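L-hydantoinase (Arthrobacter aurescens, PDB 1GKR) hydrolyses the ring of hydantoins with two zinc ions per subunit, acting on aryl derivatives more than on alkyl ones and with stereoselectivity that depends on the substrate. Local coordinates at residues A[49-54]-A[392-397]; A[119-124]-A[446-451]; A[233-238]-A[257-262]; A[315-320]-A[407-412]. One frame throughout, in Å; residues are numbered along the deposited sequence.

Interaction 1 of 4, residues A[49-54]-A[392-397]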
# COMPACT_ATOMS: atom_id res chain seq x y z
N GLY A 49 42.54 -17.05 16.74
CA GLY A 49 41.44 -16.20 17.13
C GLY A 49 40.91 -15.24 16.08
O GLY A 49 40.12 -14.34 16.40
N LYS A 50 41.35 -15.40 14.83
CA LYS A 50 40.84 -14.52 13.78
C LYS A 50 39.47 -15.03 13.37
O LYS A 50 39.09 -16.16 13.70
CB LYS A 50 41.77 -14.51 12.57
CG LYS A 50 43.19 -14.08 12.88
CD LYS A 50 43.93 -13.65 11.62
CE LYS A 50 45.43 -13.74 11.81
NZ LYS A 50 45.81 -15.17 12.01
N PHE A 51 38.72 -14.21 12.66
CA PHE A 51 37.40 -14.63 12.21
C PHE A 51 37.52 -15.68 11.11
O PHE A 51 38.35 -15.56 10.19
CB PHE A 51 36.62 -13.44 11.68
CG PHE A 51 36.21 -12.49 12.73
CD1 PHE A 51 35.25 -12.84 13.68
CD2 PHE A 51 36.82 -11.24 12.83
CE1 PHE A 51 34.90 -11.97 14.70
CE2 PHE A 51 36.48 -10.35 13.85
CZ PHE A 51 35.51 -10.72 14.79
N VAL A 52 36.71 -16.72 11.22
CA VAL A 52 36.68 -17.76 10.21
C VAL A 52 35.25 -17.78 9.66
O VAL A 52 34.30 -17.79 10.44
CB VAL A 52 37.05 -19.13 10.80
CG1 VAL A 52 36.83 -20.22 9.76
CG2 VAL A 52 38.50 -19.12 11.24
N MET A 53 35.10 -17.77 8.34
CA MET A 53 33.78 -17.78 7.72
C MET A 53 33.72 -18.82 6.61
O MET A 53 34.75 -19.31 6.15
CB MET A 53 33.44 -16.41 7.15
CG MET A 53 34.35 -15.98 6.02
SD MET A 53 33.93 -14.36 5.38
CE MET A 53 32.79 -14.78 4.13
N PRO A 54 32.51 -19.17 6.16
CA PRO A 54 32.41 -20.16 5.08
C PRO A 54 32.92 -19.54 3.79
O PRO A 54 32.93 -18.31 3.65
CB PRO A 54 30.91 -20.46 5.01
CG PRO A 54 30.42 -20.08 6.38
CD PRO A 54 31.17 -18.82 6.66
N LEU A 392 40.09 -14.87 8.06
CA LEU A 392 40.13 -13.45 7.73
C LEU A 392 41.15 -12.66 8.52
O LEU A 392 41.64 -13.10 9.54
CB LEU A 392 38.75 -12.84 7.95
CG LEU A 392 37.76 -12.80 6.78
CD1 LEU A 392 37.71 -14.13 6.06
CD2 LEU A 392 36.40 -12.44 7.35
N ASP A 393 41.46 -11.47 8.03
CA ASP A 393 42.36 -10.58 8.71
C ASP A 393 41.75 -9.20 8.47
O ASP A 393 41.88 -8.66 7.37
CB ASP A 393 43.76 -10.64 8.12
CG ASP A 393 44.78 -9.90 8.96
OD1 ASP A 393 44.50 -8.77 9.41
OD2 ASP A 393 45.88 -10.45 9.18
N LEU A 394 41.06 -8.67 9.47
CA LEU A 394 40.43 -7.37 9.34
C LEU A 394 41.35 -6.22 9.72
O LEU A 394 40.91 -5.08 9.88
CB LEU A 394 39.15 -7.30 10.18
CG LEU A 394 37.93 -8.12 9.73
CD1 LEU A 394 37.98 -8.35 8.22
CD2 LEU A 394 37.95 -9.44 10.43
N ASP A 395 42.63 -6.51 9.86
CA ASP A 395 43.56 -5.47 10.21
C ASP A 395 44.73 -5.40 9.23
O ASP A 395 45.90 -5.51 9.60
CB ASP A 395 44.05 -5.67 11.64
CG ASP A 395 44.94 -4.55 12.09
OD1 ASP A 395 44.58 -3.37 11.88
OD2 ASP A 395 46.01 -4.85 12.66
N ILE A 396 44.38 -5.21 7.96
CA ILE A 396 45.35 -5.13 6.87
C ILE A 396 45.40 -3.70 6.37
O ILE A 396 44.49 -2.91 6.61
CB ILE A 396 44.90 -6.02 5.69
CG1 ILE A 396 44.87 -7.48 6.12
CG2 ILE A 396 45.80 -5.83 4.51
CD1 ILE A 396 46.17 -7.97 6.72
N ASP A 397 46.48 -3.37 5.69
CA ASP A 397 46.64 -2.05 5.11
C ASP A 397 47.33 -2.28 3.79
O ASP A 397 48.49 -2.69 3.74
CB ASP A 397 47.50 -1.16 5.99
CG ASP A 397 47.70 0.21 5.39
OD1 ASP A 397 46.69 0.89 5.10
OD2 ASP A 397 48.87 0.60 5.19
O HOH W 1 40.04 -11.80 11.59
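M53 crosses L392 at about a right angle on the buried side of the contact, its sulfur SD 3.7 Å from L392 CD2 and nearly as close to CD1. The first torsion sets M53 CG between the backbone N and the carbonyl carbon (chi1 64°), which carries the thioether out to both methyls of the leucine. L360, V361 and C365 of helix 357-372 close round the same methionine, so the side chains at this end are closely packed and apolar. One nearly straight backbone bond, L392 N to F51 O at 2.8 Å, joins the chains beside it. It belongs to the antiparallel pairing of strand 51-62 with strand 389-393; the former runs on to the zinc ligands H60 and H62, so the pairing ties the start of a metal-bearing strand to a distant part of the chain. A second apolar patch forms where L394 CD2 meets the F51 ring at its edge, near the ring plane, the two side chains crossing at about a right angle; L357 packs on this ring too. Toward solvent the direct pairing gives way to water: F51 N donates to a water 2.9 Å away, and that water gives a weak bond to L392 O. Farther out, the K50 methylenes run past L392 O, but K50 NZ stays 5.5 Å from D393 OD2 and bonds weakly to A47 O. D393 OD1 instead accepts from D395 N at 3.0 Å, an Asx turn just beyond strand 389-393.

Interaction 2 of 4, residues A[119-124]-A[446-451]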
# COMPACT_ATOMS: atom_id res chain seq x y z
N VAL A 119 38.56 -23.64 -8.26
CA VAL A 119 37.64 -23.58 -7.12
C VAL A 119 36.42 -24.39 -7.57
O VAL A 119 36.30 -24.72 -8.74
CB VAL A 119 37.27 -22.14 -6.75
CG1 VAL A 119 38.51 -21.38 -6.29
CG2 VAL A 119 36.63 -21.44 -7.93
N ASP A 120 35.51 -24.73 -6.67
CA ASP A 120 34.36 -25.53 -7.09
C ASP A 120 33.35 -24.71 -7.89
O ASP A 120 33.35 -23.47 -7.83
CB ASP A 120 33.71 -26.19 -5.87
CG ASP A 120 34.51 -27.39 -5.34
OD1 ASP A 120 35.57 -27.72 -5.92
OD2 ASP A 120 34.08 -28.01 -4.35
N PHE A 121 32.48 -25.39 -8.63
CA PHE A 121 31.54 -24.67 -9.47
C PHE A 121 30.21 -25.36 -9.71
O PHE A 121 30.09 -26.58 -9.62
CB PHE A 121 32.18 -24.43 -10.83
CG PHE A 121 32.49 -25.71 -11.57
CD1 PHE A 121 33.58 -26.50 -11.21
CD2 PHE A 121 31.65 -26.17 -12.59
CE1 PHE A 121 33.82 -27.73 -11.84
CE2 PHE A 121 31.88 -27.40 -13.22
CZ PHE A 121 32.97 -28.18 -12.84
N ALA A 122 29.21 -24.55 -10.04
CA ALA A 122 27.88 -25.01 -10.38
C ALA A 122 27.61 -24.31 -11.72
O ALA A 122 28.26 -23.31 -12.04
CB ALA A 122 26.88 -24.54 -9.33
N LEU A 123 26.66 -24.81 -12.49
CA LEU A 123 26.39 -24.20 -13.78
C LEU A 123 24.96 -23.80 -14.07
O LEU A 123 24.01 -24.46 -13.66
CB LEU A 123 26.84 -25.13 -14.89
CG LEU A 123 28.34 -25.38 -14.95
CD1 LEU A 123 28.61 -26.41 -16.00
CD2 LEU A 123 29.06 -24.09 -15.27
N TYR A 124 24.84 -22.69 -14.79
CA TYR A 124 23.57 -22.14 -15.23
C TYR A 124 23.36 -22.66 -16.64
O TYR A 124 24.31 -22.99 -17.34
CB TYR A 124 23.64 -20.63 -15.38
CG TYR A 124 23.44 -19.83 -14.15
CD1 TYR A 124 22.16 -19.66 -13.61
CD2 TYR A 124 24.51 -19.16 -13.55
CE1 TYR A 124 21.95 -18.84 -12.52
CE2 TYR A 124 24.32 -18.33 -12.45
CZ TYR A 124 23.04 -18.17 -11.95
OH TYR A 124 22.83 -17.35 -10.88
N GLY A 446 39.00 -28.07 -9.00
CA GLY A 446 37.60 -27.76 -8.78
C GLY A 446 36.63 -28.87 -9.18
O GLY A 446 36.77 -29.51 -10.22
N GLN A 447 35.62 -29.08 -8.33
CA GLN A 447 34.62 -30.10 -8.58
C GLN A 447 33.30 -29.44 -8.95
O GLN A 447 33.01 -28.30 -8.57
CB GLN A 447 34.35 -30.92 -7.33
CG GLN A 447 35.56 -31.37 -6.60
CD GLN A 447 36.04 -32.70 -7.08
OE1 GLN A 447 36.55 -32.82 -8.20
NE2 GLN A 447 35.88 -33.73 -6.25
N PHE A 448 32.49 -30.19 -9.68
CA PHE A 448 31.18 -29.76 -10.10
C PHE A 448 30.28 -29.93 -8.88
O PHE A 448 30.38 -30.93 -8.18
CB PHE A 448 30.72 -30.69 -11.22
CG PHE A 448 29.32 -30.45 -11.68
CD1 PHE A 448 28.97 -29.25 -12.30
CD2 PHE A 448 28.36 -31.44 -11.56
CE1 PHE A 448 27.68 -29.05 -12.78
CE2 PHE A 448 27.06 -31.25 -12.03
CZ PHE A 448 26.72 -30.05 -12.65
N VAL A 449 29.44 -28.95 -8.57
CA VAL A 449 28.54 -29.11 -7.44
C VAL A 449 27.13 -28.91 -7.95
O VAL A 449 26.90 -28.18 -8.91
CB VAL A 449 28.88 -28.14 -6.25
CG1 VAL A 449 30.12 -27.35 -6.57
CG2 VAL A 449 27.71 -27.24 -5.93
N THR A 450 26.17 -29.59 -7.33
CA THR A 450 24.80 -29.49 -7.78
C THR A 450 23.75 -29.79 -6.70
O THR A 450 24.04 -29.73 -5.51
CB THR A 450 24.60 -30.45 -8.95
OG1 THR A 450 23.33 -30.22 -9.56
CG2 THR A 450 24.68 -31.89 -8.45
N ARG A 451 22.55 -30.12 -7.16
CA ARG A 451 21.37 -30.45 -6.35
C ARG A 451 20.43 -29.25 -6.28
O ARG A 451 19.52 -29.10 -7.13
CB ARG A 451 21.76 -30.93 -4.95
CG ARG A 451 20.73 -30.59 -3.88
CD ARG A 451 20.84 -31.48 -2.66
NE ARG A 451 20.76 -32.88 -3.08
CZ ARG A 451 19.77 -33.38 -3.81
NH1 ARG A 451 18.76 -32.61 -4.22
NH2 ARG A 451 19.79 -34.67 -4.16
O HOH W 2 25.41 -26.96 -11.37
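F121 O is gripped twice by the segment 446-451: V449 N donates to it at 2.7 Å, and F448 CA adds a C-H...O contact at 3.4 Å. On the same residue F121 N gives a bond to Q447 O (3.0 Å). Together these make a single bridge between F121 and F448, the chains running roughly the same way, 39° apart. The D120 carboxylate extends the grip, OD1 taking Q447 N at 2.8 Å from well above the carboxylate plane while OD2 forms salt bridges with R429 and K378, so this buried acid is met by two cations. With CG placed between its backbone N and carbonyl carbon (chi1 63°), F121 turns its ring back beneath the other chain. F448 CA then sits over one face in a CH-pi contact, 3.8 Å from the ring centroid, and G446 O lies at the ring edge. The two phenyl rings meet obliquely, planes 54° apart. A water links L123 N to V449 O. Strand 120-123 bonds through D120 and A122 to strand 87-92, whereas F121 receives this C-terminal segment; helix 103-116 packs against F121 through A113 and against F448 through K110.

Interaction 3 of 4, residues A[233-238]-A[257-262]; sequences CRLIVL and QDVHCE
Strands 234-237 and 259-262 run parallel, their axes 4.7 Å apart at closest and inclined by 23°, with L235 N, H260 N, V237 N and E262 N bonding in turn to D258 O, L235 O, H260 O and V237 O. The side chains of L235, V237, V259 and C261 lie on one face of the sheet and those of I236 and H260 on the other. At the N-terminal end D258 holds two groups at once. Its OD1 takes H260 NE2 at 2.8 Å, the oxygen lying in the imidazole plane, and R234 NH1 at 2.9 Å in a salt bridge whose hydrogen bond is weak. The guanidinium stands perpendicular to the carboxylate, and the bend at chi3 (-85°) folds the arginine back over the acid. Were D258 an alanine, R234 would probably be left without its opposite charge and the H260 ring, its acceptor gone, set free to turn. At the other end E262 reaches past L238, whose CD2 lies 3.6 Å from both carboxylate oxygens. E262 OE1 bonds to H239 N and to ND1 of H60, a zinc ligand, which makes E262 a second-shell residue of the metal site. The two strands and helix 243-254 form a beta-alpha-beta unit of the TIM barrel. Helices 214-231 and 243-254 pack on the V237 side and L371 of helix 357-372 on the I236 and H260 side, while strands 179-182 and 308-309 flank the pair.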
# COMPACT_ATOMS: atom_id res chain seq x y z
N CYS A 233 7.53 -19.62 -9.95
CA CYS A 233 8.90 -20.12 -9.97
C CYS A 233 9.81 -19.29 -9.08
O CYS A 233 9.57 -18.10 -8.91
CB CYS A 233 9.44 -20.07 -11.40
SG CYS A 233 9.32 -18.40 -12.15
N ARG A 234 10.86 -19.89 -8.53
CA ARG A 234 11.79 -19.13 -7.70
C ARG A 234 12.50 -18.17 -8.66
O ARG A 234 13.07 -18.59 -9.67
CB ARG A 234 12.81 -20.04 -7.02
CG ARG A 234 13.32 -19.42 -5.74
CD ARG A 234 14.64 -19.97 -5.32
NE ARG A 234 14.59 -21.20 -4.53
CZ ARG A 234 13.93 -21.35 -3.39
NH1 ARG A 234 13.25 -20.34 -2.89
NH2 ARG A 234 14.02 -22.48 -2.71
N LEU A 235 12.46 -16.88 -8.34
CA LEU A 235 13.05 -15.86 -9.18
C LEU A 235 14.06 -14.98 -8.45
O LEU A 235 13.80 -14.54 -7.33
CB LEU A 235 11.94 -14.97 -9.71
CG LEU A 235 12.39 -13.64 -10.32
CD1 LEU A 235 13.17 -13.94 -11.57
CD2 LEU A 235 11.21 -12.75 -10.65
N ILE A 236 15.20 -14.74 -9.06
CA ILE A 236 16.18 -13.86 -8.43
C ILE A 236 16.44 -12.73 -9.40
O ILE A 236 16.87 -12.99 -10.52
CB ILE A 236 17.54 -14.52 -8.20
CG1 ILE A 236 17.43 -15.68 -7.23
CG2 ILE A 236 18.51 -13.47 -7.65
CD1 ILE A 236 18.76 -16.37 -6.99
N VAL A 237 16.19 -11.49 -9.01
CA VAL A 237 16.49 -10.39 -9.92
C VAL A 237 17.96 -10.04 -9.70
O VAL A 237 18.37 -9.66 -8.61
CB VAL A 237 15.62 -9.17 -9.65
CG1 VAL A 237 16.02 -8.03 -10.58
CG2 VAL A 237 14.16 -9.54 -9.83
N LEU A 238 18.76 -10.20 -10.76
CA LEU A 238 20.20 -9.95 -10.73
C LEU A 238 20.53 -8.48 -10.66
O LEU A 238 19.71 -7.63 -11.02
CB LEU A 238 20.85 -10.55 -11.97
CG LEU A 238 20.71 -12.06 -12.16
CD1 LEU A 238 21.21 -12.44 -13.53
CD2 LEU A 238 21.51 -12.77 -11.09
N GLN A 257 5.57 -13.79 -2.37
CA GLN A 257 6.20 -14.21 -3.63
C GLN A 257 7.63 -14.73 -3.41
O GLN A 257 8.41 -14.12 -2.69
CB GLN A 257 6.22 -13.05 -4.63
CG GLN A 257 4.85 -12.58 -5.05
CD GLN A 257 4.91 -11.63 -6.22
OE1 GLN A 257 4.29 -10.57 -6.22
NE2 GLN A 257 5.67 -12.02 -7.25
N ASP A 258 7.94 -15.87 -4.03
CA ASP A 258 9.26 -16.48 -3.92
C ASP A 258 10.24 -15.73 -4.83
O ASP A 258 10.80 -16.29 -5.76
CB ASP A 258 9.18 -17.96 -4.33
CG ASP A 258 10.43 -18.75 -3.97
OD1 ASP A 258 11.33 -18.15 -3.35
OD2 ASP A 258 10.52 -19.96 -4.31
N VAL A 259 10.45 -14.45 -4.55
CA VAL A 259 11.33 -13.63 -5.35
C VAL A 259 12.42 -13.07 -4.46
O VAL A 259 12.19 -12.84 -3.29
CB VAL A 259 10.53 -12.49 -5.98
CG1 VAL A 259 9.39 -13.08 -6.76
CG2 VAL A 259 10.01 -11.55 -4.91
N HIS A 260 13.60 -12.84 -5.02
CA HIS A 260 14.72 -12.34 -4.24
C HIS A 260 15.54 -11.28 -4.93
O HIS A 260 15.56 -11.18 -6.16
CB HIS A 260 15.61 -13.50 -3.87
CG HIS A 260 14.83 -14.67 -3.41
ND1 HIS A 260 14.64 -14.96 -2.07
CD2 HIS A 260 14.07 -15.56 -4.09
CE1 HIS A 260 13.80 -15.97 -1.96
NE2 HIS A 260 13.44 -16.35 -3.17
N CYS A 261 16.25 -10.49 -4.14
CA CYS A 261 17.03 -9.41 -4.71
C CYS A 261 18.54 -9.57 -4.61
O CYS A 261 19.09 -9.85 -3.54
CB CYS A 261 16.61 -8.12 -4.05
SG CYS A 261 17.58 -6.77 -4.57
N GLU A 262 19.21 -9.40 -5.74
CA GLU A 262 20.65 -9.49 -5.76
C GLU A 262 21.24 -8.15 -6.13
O GLU A 262 20.68 -7.43 -6.97
CB GLU A 262 21.14 -10.50 -6.81
CG GLU A 262 22.67 -10.58 -6.88
CD GLU A 262 23.21 -11.01 -8.23
OE1 GLU A 262 23.15 -10.23 -9.20
OE2 GLU A 262 23.69 -12.14 -8.33

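Interaction 4 of 4, residues A[315-320]-A[407-412]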
# COMPACT_ATOMS: atom_id res chain seq x y z
N GLY A 315 35.12 -10.11 -17.88
CA GLY A 315 36.13 -9.37 -18.61
C GLY A 315 35.69 -8.87 -19.98
O GLY A 315 34.66 -9.26 -20.50
N HIS A 316 36.49 -7.99 -20.54
CA HIS A 316 36.26 -7.42 -21.85
C HIS A 316 37.64 -7.02 -22.30
O HIS A 316 38.42 -6.48 -21.51
CB HIS A 316 35.37 -6.19 -21.77
CG HIS A 316 34.25 -6.19 -22.75
ND1 HIS A 316 32.96 -6.56 -22.42
CD2 HIS A 316 34.23 -5.91 -24.08
CE1 HIS A 316 32.20 -6.52 -23.50
NE2 HIS A 316 32.95 -6.13 -24.52
N PRO A 317 38.00 -7.29 -23.56
CA PRO A 317 39.34 -6.89 -23.98
C PRO A 317 39.53 -5.40 -23.70
O PRO A 317 38.70 -4.57 -24.08
CB PRO A 317 39.36 -7.26 -25.47
CG PRO A 317 37.90 -7.23 -25.86
CD PRO A 317 37.24 -7.87 -24.69
N VAL A 318 40.63 -5.08 -23.01
CA VAL A 318 40.95 -3.70 -22.62
C VAL A 318 40.84 -2.67 -23.75
O VAL A 318 40.65 -1.48 -23.49
CB VAL A 318 42.36 -3.63 -21.96
CG1 VAL A 318 43.42 -3.96 -22.97
CG2 VAL A 318 42.60 -2.27 -21.37
N GLU A 319 40.92 -3.13 -24.99
CA GLU A 319 40.82 -2.25 -26.16
C GLU A 319 39.37 -1.92 -26.51
O GLU A 319 39.10 -1.13 -27.41
CB GLU A 319 41.50 -2.89 -27.38
CG GLU A 319 41.14 -4.35 -27.62
CD GLU A 319 42.11 -5.31 -26.96
OE1 GLU A 319 42.62 -5.01 -25.86
OE2 GLU A 319 42.35 -6.39 -27.53
N ASP A 320 38.44 -2.54 -25.79
CA ASP A 320 37.02 -2.29 -26.00
C ASP A 320 36.51 -1.45 -24.84
O ASP A 320 35.31 -1.24 -24.70
CB ASP A 320 36.24 -3.60 -26.07
CG ASP A 320 36.50 -4.37 -27.35
OD1 ASP A 320 37.28 -3.86 -28.20
OD2 ASP A 320 35.93 -5.48 -27.52
N SER A 407 43.55 -13.12 -12.99
CA SER A 407 42.66 -13.36 -14.12
C SER A 407 43.27 -12.98 -15.46
O SER A 407 44.34 -12.38 -15.52
CB SER A 407 41.36 -12.57 -13.93
OG SER A 407 41.63 -11.19 -13.84
N LEU A 408 42.57 -13.32 -16.54
CA LEU A 408 43.05 -13.00 -17.88
C LEU A 408 43.23 -11.49 -18.02
O LEU A 408 44.27 -11.04 -18.48
CB LEU A 408 42.07 -13.49 -18.95
CG LEU A 408 42.55 -13.13 -20.35
CD1 LEU A 408 43.82 -13.91 -20.63
CD2 LEU A 408 41.48 -13.42 -21.40
N HIS A 409 42.22 -10.72 -17.65
CA HIS A 409 42.34 -9.27 -17.74
C HIS A 409 42.89 -8.65 -16.47
O HIS A 409 42.71 -9.17 -15.37
CB HIS A 409 41.00 -8.67 -18.11
CG HIS A 409 40.62 -8.93 -19.53
ND1 HIS A 409 41.41 -8.55 -20.59
CD2 HIS A 409 39.56 -9.59 -20.06
CE1 HIS A 409 40.87 -8.96 -21.71
NE2 HIS A 409 39.75 -9.60 -21.43
N LYS A 410 43.56 -7.51 -16.62
CA LYS A 410 44.19 -6.85 -15.49
C LYS A 410 43.79 -5.41 -15.24
O LYS A 410 44.65 -4.54 -15.21
CB LYS A 410 45.71 -6.90 -15.66
CG LYS A 410 46.40 -8.12 -15.07
CD LYS A 410 46.37 -9.35 -15.96
CE LYS A 410 47.22 -10.44 -15.29
NZ LYS A 410 47.11 -11.78 -15.95
N TYR A 411 42.51 -5.14 -15.08
CA TYR A 411 42.06 -3.78 -14.79
C TYR A 411 40.85 -3.85 -13.88
O TYR A 411 40.17 -4.87 -13.82
CB TYR A 411 41.75 -3.02 -16.07
CG TYR A 411 40.67 -3.64 -16.91
CD1 TYR A 411 39.33 -3.35 -16.66
CD2 TYR A 411 40.98 -4.51 -17.95
CE1 TYR A 411 38.32 -3.91 -17.44
CE2 TYR A 411 39.98 -5.07 -18.74
CZ TYR A 411 38.65 -4.76 -18.48
OH TYR A 411 37.67 -5.31 -19.25
N SER A 412 40.56 -2.77 -13.16
CA SER A 412 39.44 -2.80 -12.24
C SER A 412 39.01 -1.42 -11.82
O SER A 412 39.84 -0.53 -11.68
CB SER A 412 39.84 -3.61 -11.00
OG SER A 412 38.99 -3.31 -9.90
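H316 O lies between two aromatic side chains that use it in different ways. The H409 ring presents its face, with H316 O 3.4 Å above the plane and over the ring centre, whereas Y411 approaches in its own ring plane and donates a hydrogen bond from OH to H316 O at 2.7 Å. That donor comes in off the carbonyl axis (C=O...O angle 124°), only 15° from the carbonyl plane. Because CG of H409 is anti to the carbonyl carbon (chi1 -72°), its ring lies along the G315-P317 backbone, with CD2 3.7 Å from G315 CA. The far face of the imidazole carries L408 CD2, and its NE2 is hydrogen-bonded to R71 O. A leucine in place of H409 is likely to deprive R71 O of that partner and H316 O of the flat surface beneath it. V318 rests beside the tyrosine, CB 4.3 Å from Y411 CE2, and the ring of Y281 meets the Y411 ring. The contact joins the loop after strand 313-314, which follows the zinc ligand D312 in the chain, to the loop ahead of strand 418-428; in that second loop L408 meets helix 75-85, its N bonded to D78 OD1 and its side chain on L77.

Interactions 2 and 3 are buried, whereas 1 and 4 are partly open. Interaction 3 pairs regular parallel strands of the barrel and reaches the zinc site through a second-shell glutamate. Interaction 2 adds an irregular C-terminal segment to another strand, with a buried acid and a ring face assisting the backbone bonds. Nearest atoms of these two are about 5 Å apart. Interaction 1 reaches the same strand network as interaction 2 but lies away from the metals and relies on one backbone bond, apolar side chains and a water. Interaction 4 joins two loops by aromatic groups around one carbonyl. Helix 357-372 packs on both interactions 1 and 3, while interactions 3 and 4 lie on opposite sides of the chain's centre.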